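Long-range contacts in endo-beta-1,4-glucanase (cellulase B) (Bacillus halodurans, PDB 4V2X), which probably hydrolyses beta-1,4-linked glucans such as xyloglucan and mixed-linkage beta-glucans, using a family 5 catalytic module joined to an Ig-like module and a CBM46 module: residues W277-G285 with Q522-F530; E385-S393 with T408-N416. One frame throughout, in Å; residues are numbered along the deposited sequence.

Contact 1: W277-G285 with Q522-F530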
loop_
_atom_site.group_PDB
_atom_site.type_symbol
_atom_site.label_atom_id
_atom_site.label_comp_id
_atom_site.label_asym_id
_atom_site.label_seq_id
_atom_site.Cartn_x
_atom_site.Cartn_y
_atom_site.Cartn_z
ATOM N N TRP A 277 19.270 -4.130 20.763
ATOM C CA TRP A 277 18.972 -5.476 21.240
ATOM C C TRP A 277 20.072 -6.112 22.109
ATOM O O TRP A 277 19.789 -6.586 23.212
ATOM C CB TRP A 277 18.548 -6.403 20.088
ATOM C CG TRP A 277 18.287 -7.764 20.571
ATOM C CD1 TRP A 277 17.197 -8.198 21.288
ATOM C CD2 TRP A 277 19.145 -8.890 20.427
ATOM N NE1 TRP A 277 17.339 -9.525 21.595
ATOM C CE2 TRP A 277 18.524 -9.976 21.077
ATOM C CE3 TRP A 277 20.384 -9.090 19.810
ATOM C CZ2 TRP A 277 19.095 -11.248 21.112
ATOM C CZ3 TRP A 277 20.945 -10.347 19.848
ATOM C CH2 TRP A 277 20.307 -11.405 20.498
ATOM N N PRO A 278 21.329 -6.114 21.634
ATOM C CA PRO A 278 22.353 -6.786 22.445
ATOM C C PRO A 278 22.564 -6.178 23.828
ATOM O O PRO A 278 22.800 -6.915 24.792
ATOM C CB PRO A 278 23.626 -6.648 21.602
ATOM C CG PRO A 278 23.140 -6.462 20.210
ATOM C CD PRO A 278 21.846 -5.714 20.314
ATOM N N PHE A 279 22.508 -4.852 23.920
ATOM C CA PHE A 279 22.601 -4.198 25.217
ATOM C C PHE A 279 21.383 -4.543 26.066
ATOM O O PHE A 279 21.505 -4.843 27.253
ATOM C CB PHE A 279 22.703 -2.676 25.068
ATOM C CG PHE A 279 22.596 -1.942 26.370
ATOM C CD1 PHE A 279 23.618 -2.016 27.313
ATOM C CD2 PHE A 279 21.470 -1.185 26.673
ATOM C CE1 PHE A 279 23.516 -1.349 28.523
ATOM C CE2 PHE A 279 21.365 -0.515 27.883
ATOM C CZ PHE A 279 22.386 -0.599 28.812
ATOM N N SER A 280 20.213 -4.529 25.434
ATOM C CA SER A 280 18.949 -4.683 26.146
ATOM C C SER A 280 18.800 -6.045 26.823
ATOM O O SER A 280 18.118 -6.144 27.837
ATOM C CB SER A 280 17.776 -4.438 25.194
ATOM O OG SER A 280 17.563 -5.547 24.344
ATOM N N VAL A 281 19.434 -7.083 26.270
ATOM C CA VAL A 281 19.394 -8.418 26.864
ATOM C C VAL A 281 20.718 -8.859 27.495
ATOM O O VAL A 281 20.758 -9.887 28.169
ATOM C CB VAL A 281 18.915 -9.500 25.863
ATOM C CG1 VAL A 281 17.532 -9.146 25.319
ATOM C CG2 VAL A 281 19.925 -9.732 24.736
ATOM N N ASN A 282 21.772 -8.066 27.306
ATOM C CA ASN A 282 23.128 -8.378 27.771
ATOM C C ASN A 282 23.703 -9.619 27.104
ATOM O O ASN A 282 23.802 -10.688 27.706
ATOM C CB ASN A 282 23.215 -8.483 29.298
ATOM C CG ASN A 282 24.646 -8.469 29.799
ATOM O OD1 ASN A 282 25.599 -8.653 29.035
ATOM N ND2 ASN A 282 24.808 -8.257 31.093
ATOM N N ILE A 283 24.101 -9.439 25.851
ATOM C CA ILE A 283 24.700 -10.488 25.042
ATOM C C ILE A 283 25.745 -9.799 24.158
ATOM O O ILE A 283 25.752 -8.572 24.031
ATOM C CB ILE A 283 23.615 -11.206 24.195
ATOM C CG1 ILE A 283 24.129 -12.513 23.583
ATOM C CG2 ILE A 283 23.069 -10.284 23.112
ATOM C CD1 ILE A 283 23.023 -13.311 22.905
ATOM N N ALA A 284 26.654 -10.586 23.599
ATOM C CA ALA A 284 27.622 -10.107 22.607
ATOM C C ALA A 284 28.620 -9.070 23.146
ATOM O O ALA A 284 29.294 -8.389 22.365
ATOM C CB ALA A 284 26.900 -9.576 21.366
ATOM N N GLY A 285 28.728 -8.973 24.469
ATOM C CA GLY A 285 29.692 -8.080 25.103
ATOM C C GLY A 285 29.182 -6.689 25.407
ATOM O O GLY A 285 29.958 -5.850 25.896
ATOM N N GLN A 522 23.337 -18.574 20.337
ATOM C CA GLN A 522 23.719 -17.357 19.618
ATOM C C GLN A 522 25.226 -17.348 19.370
ATOM O O GLN A 522 25.956 -16.483 19.860
ATOM C CB GLN A 522 23.268 -16.116 20.395
ATOM C CG GLN A 522 21.773 -16.078 20.709
ATOM C CD GLN A 522 20.886 -15.897 19.491
ATOM O OE1 GLN A 522 21.300 -15.349 18.472
ATOM N NE2 GLN A 522 19.639 -16.341 19.603
ATOM N N ASP A 523 25.679 -18.330 18.596
ATOM C CA ASP A 523 27.109 -18.601 18.455
ATOM C C ASP A 523 27.825 -17.716 17.430
ATOM O O ASP A 523 28.988 -17.947 17.094
ATOM C CB ASP A 523 27.353 -20.102 18.201
ATOM C CG ASP A 523 26.885 -20.579 16.841
ATOM O OD1 ASP A 523 26.550 -19.769 15.952
ATOM O OD2 ASP A 523 26.878 -21.812 16.656
ATOM N N TRP A 524 27.125 -16.689 16.953
ATOM C CA TRP A 524 27.745 -15.593 16.209
ATOM C C TRP A 524 28.623 -14.709 17.123
ATOM O O TRP A 524 29.420 -13.904 16.642
ATOM C CB TRP A 524 26.687 -14.748 15.485
ATOM C CG TRP A 524 25.554 -14.346 16.351
ATOM C CD1 TRP A 524 24.393 -15.037 16.554
ATOM C CD2 TRP A 524 25.467 -13.173 17.160
ATOM N NE1 TRP A 524 23.590 -14.367 17.432
ATOM C CE2 TRP A 524 24.221 -13.215 17.818
ATOM C CE3 TRP A 524 26.310 -12.078 17.378
ATOM C CZ2 TRP A 524 23.806 -12.217 18.692
ATOM C CZ3 TRP A 524 25.894 -11.085 18.250
ATOM C CH2 TRP A 524 24.654 -11.157 18.892
ATOM N N THR A 525 28.492 -14.884 18.435
ATOM C CA THR A 525 29.340 -14.197 19.401
ATOM C C THR A 525 29.824 -15.158 20.482
ATOM O O THR A 525 29.131 -16.114 20.839
ATOM C CB THR A 525 28.602 -13.006 20.060
ATOM O OG1 THR A 525 29.461 -12.373 21.018
ATOM C CG2 THR A 525 27.310 -13.449 20.751
ATOM N N SER A 526 31.017 -14.893 21.010
ATOM C CA SER A 526 31.529 -15.624 22.158
ATOM C C SER A 526 30.846 -15.229 23.467
ATOM O O SER A 526 30.881 -15.998 24.410
ATOM C CB SER A 526 33.033 -15.377 22.307
ATOM O OG SER A 526 33.280 -13.998 22.539
ATOM N N PHE A 527 30.268 -14.026 23.531
ATOM C CA PHE A 527 29.672 -13.530 24.775
ATOM C C PHE A 527 28.243 -14.027 24.899
ATOM O O PHE A 527 27.381 -13.647 24.104
ATOM C CB PHE A 527 29.657 -12.005 24.812
ATOM C CG PHE A 527 31.012 -11.388 24.976
ATOM C CD1 PHE A 527 31.516 -11.138 26.240
ATOM C CD2 PHE A 527 31.778 -11.053 23.872
ATOM C CE1 PHE A 527 32.761 -10.558 26.404
ATOM C CE2 PHE A 527 33.027 -10.474 24.035
ATOM C CZ PHE A 527 33.515 -10.234 25.304
ATOM N N LYS A 528 28.009 -14.881 25.884
ATOM C CA LYS A 528 26.690 -15.484 26.085
ATOM C C LYS A 528 25.722 -14.517 26.764
ATOM O O LYS A 528 26.119 -13.484 27.322
ATOM C CB LYS A 528 26.804 -16.772 26.905
ATOM C CG LYS A 528 27.717 -17.833 26.307
ATOM C CD LYS A 528 27.296 -18.270 24.905
ATOM C CE LYS A 528 28.103 -17.595 23.803
ATOM N NZ LYS A 528 27.684 -18.032 22.438
ATOM N N GLU A 529 24.442 -14.862 26.703
ATOM C CA GLU A 529 23.381 -14.000 27.193
ATOM C C GLU A 529 23.180 -14.147 28.707
ATOM O O GLU A 529 22.908 -15.238 29.206
ATOM C CB GLU A 529 22.085 -14.305 26.449
ATOM C CG GLU A 529 20.924 -13.456 26.935
ATOM C CD GLU A 529 19.638 -13.670 26.174
ATOM O OE1 GLU A 529 19.660 -14.295 25.094
ATOM O OE2 GLU A 529 18.597 -13.206 26.674
ATOM N N PHE A 530 23.279 -13.032 29.430
ATOM C CA PHE A 530 23.156 -13.019 30.886
ATOM C C PHE A 530 21.760 -13.499 31.279
ATOM O O PHE A 530 20.765 -13.038 30.723
ATOM C CB PHE A 530 23.398 -11.597 31.418
ATOM C CG PHE A 530 23.619 -11.516 32.906
ATOM C CD1 PHE A 530 22.563 -11.669 33.801
ATOM C CD2 PHE A 530 24.886 -11.253 33.415
ATOM C CE1 PHE A 530 22.769 -11.578 35.167
ATOM C CE2 PHE A 530 25.097 -11.158 34.782
ATOM C CZ PHE A 530 24.041 -11.321 35.662
HETATM O O HOH W 1 26.213 -11.616 29.238
#
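The Schellman motif that ends helix 277-281, with Asn-282 as its positive-phi residue, meets the loop 522-530. Just past the helix end, Asn-282 O takes the N-H of Phe-530 in a nearly straight bond (3.0 Å, 169° at the hydrogen), and Ala-284 N donates to Phe-527 O at 3.2 Å. Helix 277-281 follows a strand of the family 5 beta/alpha barrel, whereas 522-530 belongs to the CBM46 module, so the two bonds join catalytic and binding modules directly. Gly-285 CA sits over the Phe-527 ring, 3.8 Å from its centroid. At the other end Trp-277 CZ3 meets Trp-524 CZ2 edge to edge at 3.6 Å, and Ala-284 CB touches Trp-524 CZ3. Trp-524 is steadied by its NE1, which bonds Gln-522 OE1 in the ring plane (2.7 Å). Thr-525 OG1, anti to its own N (chi1 179°), accepts from Phe-527 N in an ST turn and lies 3.3 Å from Ala-284 CA; a valine here would probably leave Phe-527 N without its acceptor and the turn less firmly set. Glu-529 runs extended past Ile-283 CD1 to a salt bridge with Lys-327, whose NZ also bonds Val-281 O and Phe-530 O.

Contact 2: E385-S393 with T408-N416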
loop_
_atom_site.group_PDB
_atom_site.type_symbol
_atom_site.label_atom_id
_atom_site.label_comp_id
_atom_site.label_asym_id
_atom_site.label_seq_id
_atom_site.Cartn_x
_atom_site.Cartn_y
_atom_site.Cartn_z
ATOM N N GLU A 385 12.008 16.297 33.732
ATOM C CA GLU A 385 12.272 17.726 33.808
ATOM C C GLU A 385 13.535 18.163 33.067
ATOM O O GLU A 385 13.610 19.287 32.594
ATOM C CB GLU A 385 12.386 18.148 35.274
ATOM C CG GLU A 385 11.186 17.768 36.128
ATOM C CD GLU A 385 9.869 18.262 35.564
ATOM O OE1 GLU A 385 9.847 19.347 34.942
ATOM O OE2 GLU A 385 8.848 17.568 35.751
ATOM N N GLY A 386 14.542 17.302 32.990
ATOM C CA GLY A 386 15.796 17.714 32.374
ATOM C C GLY A 386 16.882 16.692 32.598
ATOM O O GLY A 386 16.639 15.644 33.187
ATOM N N ARG A 387 18.082 16.999 32.129
ATOM C CA ARG A 387 19.159 16.020 32.132
ATOM C C ARG A 387 19.816 15.890 33.490
ATOM O O ARG A 387 19.903 16.851 34.258
ATOM C CB ARG A 387 20.217 16.361 31.090
ATOM C CG ARG A 387 19.668 16.402 29.670
ATOM C CD ARG A 387 20.740 16.034 28.658
ATOM N NE ARG A 387 21.096 14.617 28.712
ATOM C CZ ARG A 387 21.890 14.002 27.837
ATOM N NH1 ARG A 387 22.443 14.669 26.824
ATOM N NH2 ARG A 387 22.141 12.707 27.968
ATOM N N SER A 388 20.272 14.678 33.772
ATOM C CA SER A 388 21.061 14.403 34.962
ATOM C C SER A 388 22.497 14.093 34.560
ATOM O O SER A 388 22.767 13.497 33.502
ATOM C CB SER A 388 20.481 13.229 35.740
ATOM O OG SER A 388 19.189 13.517 36.247
ATOM N N SER A 389 23.421 14.478 35.425
ATOM C CA SER A 389 24.823 14.185 35.231
ATOM C C SER A 389 25.042 12.731 35.595
ATOM O O SER A 389 24.442 12.220 36.549
ATOM C CB SER A 389 25.671 15.079 36.125
ATOM O OG SER A 389 25.372 16.440 35.860
ATOM N N VAL A 390 25.894 12.066 34.827
ATOM C CA VAL A 390 26.183 10.652 35.042
ATOM C C VAL A 390 27.691 10.461 35.030
ATOM O O VAL A 390 28.442 11.430 34.916
ATOM C CB VAL A 390 25.485 9.775 33.981
ATOM C CG1 VAL A 390 23.976 9.958 34.061
ATOM C CG2 VAL A 390 25.969 10.101 32.574
ATOM N N ALA A 391 28.143 9.221 35.154
ATOM C CA ALA A 391 29.574 8.946 35.190
ATOM C C ALA A 391 29.898 7.644 34.478
ATOM O O ALA A 391 29.001 6.865 34.146
ATOM C CB ALA A 391 30.065 8.909 36.635
ATOM N N GLU A 392 31.187 7.430 34.235
ATOM C CA GLU A 392 31.655 6.224 33.558
ATOM C C GLU A 392 31.120 4.949 34.208
ATOM O O GLU A 392 30.839 3.967 33.519
ATOM C CB GLU A 392 33.187 6.194 33.490
ATOM C CG GLU A 392 33.887 6.141 34.833
ATOM C CD GLU A 392 35.393 6.061 34.696
ATOM O OE1 GLU A 392 36.025 7.116 34.491
ATOM O OE2 GLU A 392 35.940 4.945 34.798
ATOM N N SER A 393 30.989 4.974 35.534
ATOM C CA SER A 393 30.443 3.852 36.291
ATOM C C SER A 393 29.741 4.358 37.546
ATOM O O SER A 393 29.960 5.486 37.972
ATOM C CB SER A 393 31.559 2.880 36.704
ATOM O OG SER A 393 32.259 2.357 35.584
ATOM N N THR A 408 39.955 8.455 40.356
ATOM C CA THR A 408 39.520 9.468 39.402
ATOM C C THR A 408 38.541 8.839 38.420
ATOM O O THR A 408 38.832 7.808 37.810
ATOM C CB THR A 408 40.706 10.116 38.667
ATOM O OG1 THR A 408 41.539 10.785 39.623
ATOM C CG2 THR A 408 40.214 11.134 37.646
ATOM N N VAL A 409 37.376 9.463 38.285
ATOM C CA VAL A 409 36.328 8.978 37.398
ATOM C C VAL A 409 35.864 10.109 36.488
ATOM O O VAL A 409 35.874 11.281 36.882
ATOM C CB VAL A 409 35.116 8.405 38.180
ATOM C CG1 VAL A 409 35.491 7.097 38.865
ATOM C CG2 VAL A 409 34.583 9.396 39.207
ATOM N N SER A 410 35.469 9.747 35.273
ATOM C CA SER A 410 34.941 10.699 34.305
ATOM C C SER A 410 33.445 10.868 34.508
ATOM O O SER A 410 32.711 9.884 34.559
ATOM C CB SER A 410 35.211 10.226 32.879
ATOM O OG SER A 410 36.595 10.321 32.583
ATOM N N LEU A 411 33.018 12.123 34.627
ATOM C CA LEU A 411 31.624 12.482 34.680
ATOM C C LEU A 411 31.180 12.942 33.307
ATOM O O LEU A 411 31.979 13.423 32.511
ATOM C CB LEU A 411 31.401 13.648 35.652
ATOM C CG LEU A 411 31.865 13.500 37.099
ATOM C CD1 LEU A 411 31.516 14.768 37.871
ATOM C CD2 LEU A 411 31.258 12.266 37.754
ATOM N N GLN A 412 29.896 12.773 33.034
ATOM C CA GLN A 412 29.263 13.403 31.891
ATOM C C GLN A 412 28.257 14.391 32.479
ATOM O O GLN A 412 27.163 14.002 32.902
ATOM C CB GLN A 412 28.603 12.353 30.997
ATOM C CG GLN A 412 29.595 11.450 30.262
ATOM C CD GLN A 412 30.184 10.345 31.124
ATOM O OE1 GLN A 412 29.459 9.595 31.783
ATOM N NE2 GLN A 412 31.510 10.222 31.107
ATOM N N LEU A 413 28.648 15.662 32.536
ATOM C CA LEU A 413 27.878 16.664 33.268
ATOM C C LEU A 413 26.530 16.998 32.636
ATOM O O LEU A 413 25.596 17.379 33.350
ATOM C CB LEU A 413 28.711 17.935 33.482
ATOM C CG LEU A 413 29.857 17.780 34.489
ATOM C CD1 LEU A 413 30.753 19.010 34.476
ATOM C CD2 LEU A 413 29.335 17.501 35.895
ATOM N N HIS A 414 26.415 16.848 31.316
ATOM C CA HIS A 414 25.146 17.079 30.619
ATOM C C HIS A 414 24.588 18.472 30.926
ATOM O O HIS A 414 23.376 18.654 31.081
ATOM C CB HIS A 414 24.105 15.995 30.976
ATOM C CG HIS A 414 24.422 14.637 30.433
ATOM N ND1 HIS A 414 23.995 13.475 31.040
ATOM C CD2 HIS A 414 25.118 14.255 29.335
ATOM C CE1 HIS A 414 24.419 12.436 30.342
ATOM N NE2 HIS A 414 25.106 12.883 29.306
ATOM N N GLY A 415 25.479 19.454 31.029
ATOM C CA GLY A 415 25.074 20.846 31.253
ATOM C C GLY A 415 24.886 21.271 32.697
ATOM O O GLY A 415 24.542 22.427 32.961
ATOM N N ASN A 416 25.118 20.360 33.642
ATOM C CA ASN A 416 24.989 20.674 35.057
ATOM C C ASN A 416 26.330 20.977 35.689
ATOM O O ASN A 416 27.375 20.811 35.059
ATOM C CB ASN A 416 24.333 19.520 35.802
ATOM C CG ASN A 416 23.005 19.123 35.199
ATOM O OD1 ASN A 416 22.248 19.967 34.709
ATOM N ND2 ASN A 416 22.712 17.828 35.226
HETATM O O HOH W 2 19.587 19.446 33.830
HETATM O O HOH W 3 38.658 7.179 34.565
#
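Strands 390-391 and 407-412 run antiparallel, Val-390 and Gln-412 forming a hydrogen-bonded pair (Val-390 N to Gln-412 O 3.0 Å, Gln-412 N to Val-390 O 2.7 Å) and Ala-391 and Leu-411 the adjoining non-hydrogen-bonded one. This is the edge of the four-stranded antiparallel sheet of the Ig-like module, with 390-391 outermost, and a type I' turn from Leu-413 to Asn-416 follows the inner strand. The turn carries His-414, whose ring is held from two sides. Its ND1 donates to Ser-388 O at 2.8 Å, with the carbonyl near the ring plane, and the guanidinium of Arg-387 lies flat on one face, planes 14° apart and centres 3.6 Å from each other. A bend at chi3 (71°) folds the arginine over the imidazole, while its NH2 makes a salt bridge to Glu-342 of helix 334-350 in the catalytic module. Val-390 CG2 touches His-414 CE1. Ser-389 OG donates to Leu-413 O (2.7 Å), which Asn-416 N reaches from the opposite face of the carbonyl plane. Asn-416 ND2 gives one bond to Ser-389 OG and a straighter one to Arg-387 O. One residue past the bridges, Glu-392 N still donates to Ser-410 O; its side chain, with CG between N and the carbonyl carbon (chi1 63°), stretches out along the neighbouring strand, and OE1 meets Ser-410 N at 2.8 Å on its anti side.

Contact 1 joins the catalytic and CBM46 modules directly; contact 2 is pairing at the edge of the Ig-like module, tied to the catalytic module through Glu-342 and Lys-339 of helix 334-350. Their centres are about 27 Å apart and their nearest atoms about 10 Å, so they do not touch; along the chain contact 2 is nested within the loop that contact 1 closes. Contact 1 lies away from the annotated metal sites, although Glu-529 and Gln-522 bond a glycerol, probably from the crystallisation liquor. In contact 2, the Asn-416 side chain is about 9 Å from a bound calcium ion, and the Ser-389 side chain about 3 Å from that of Phe-467, part of a calcium site known for this protein but without an ion bound to this chain in the model.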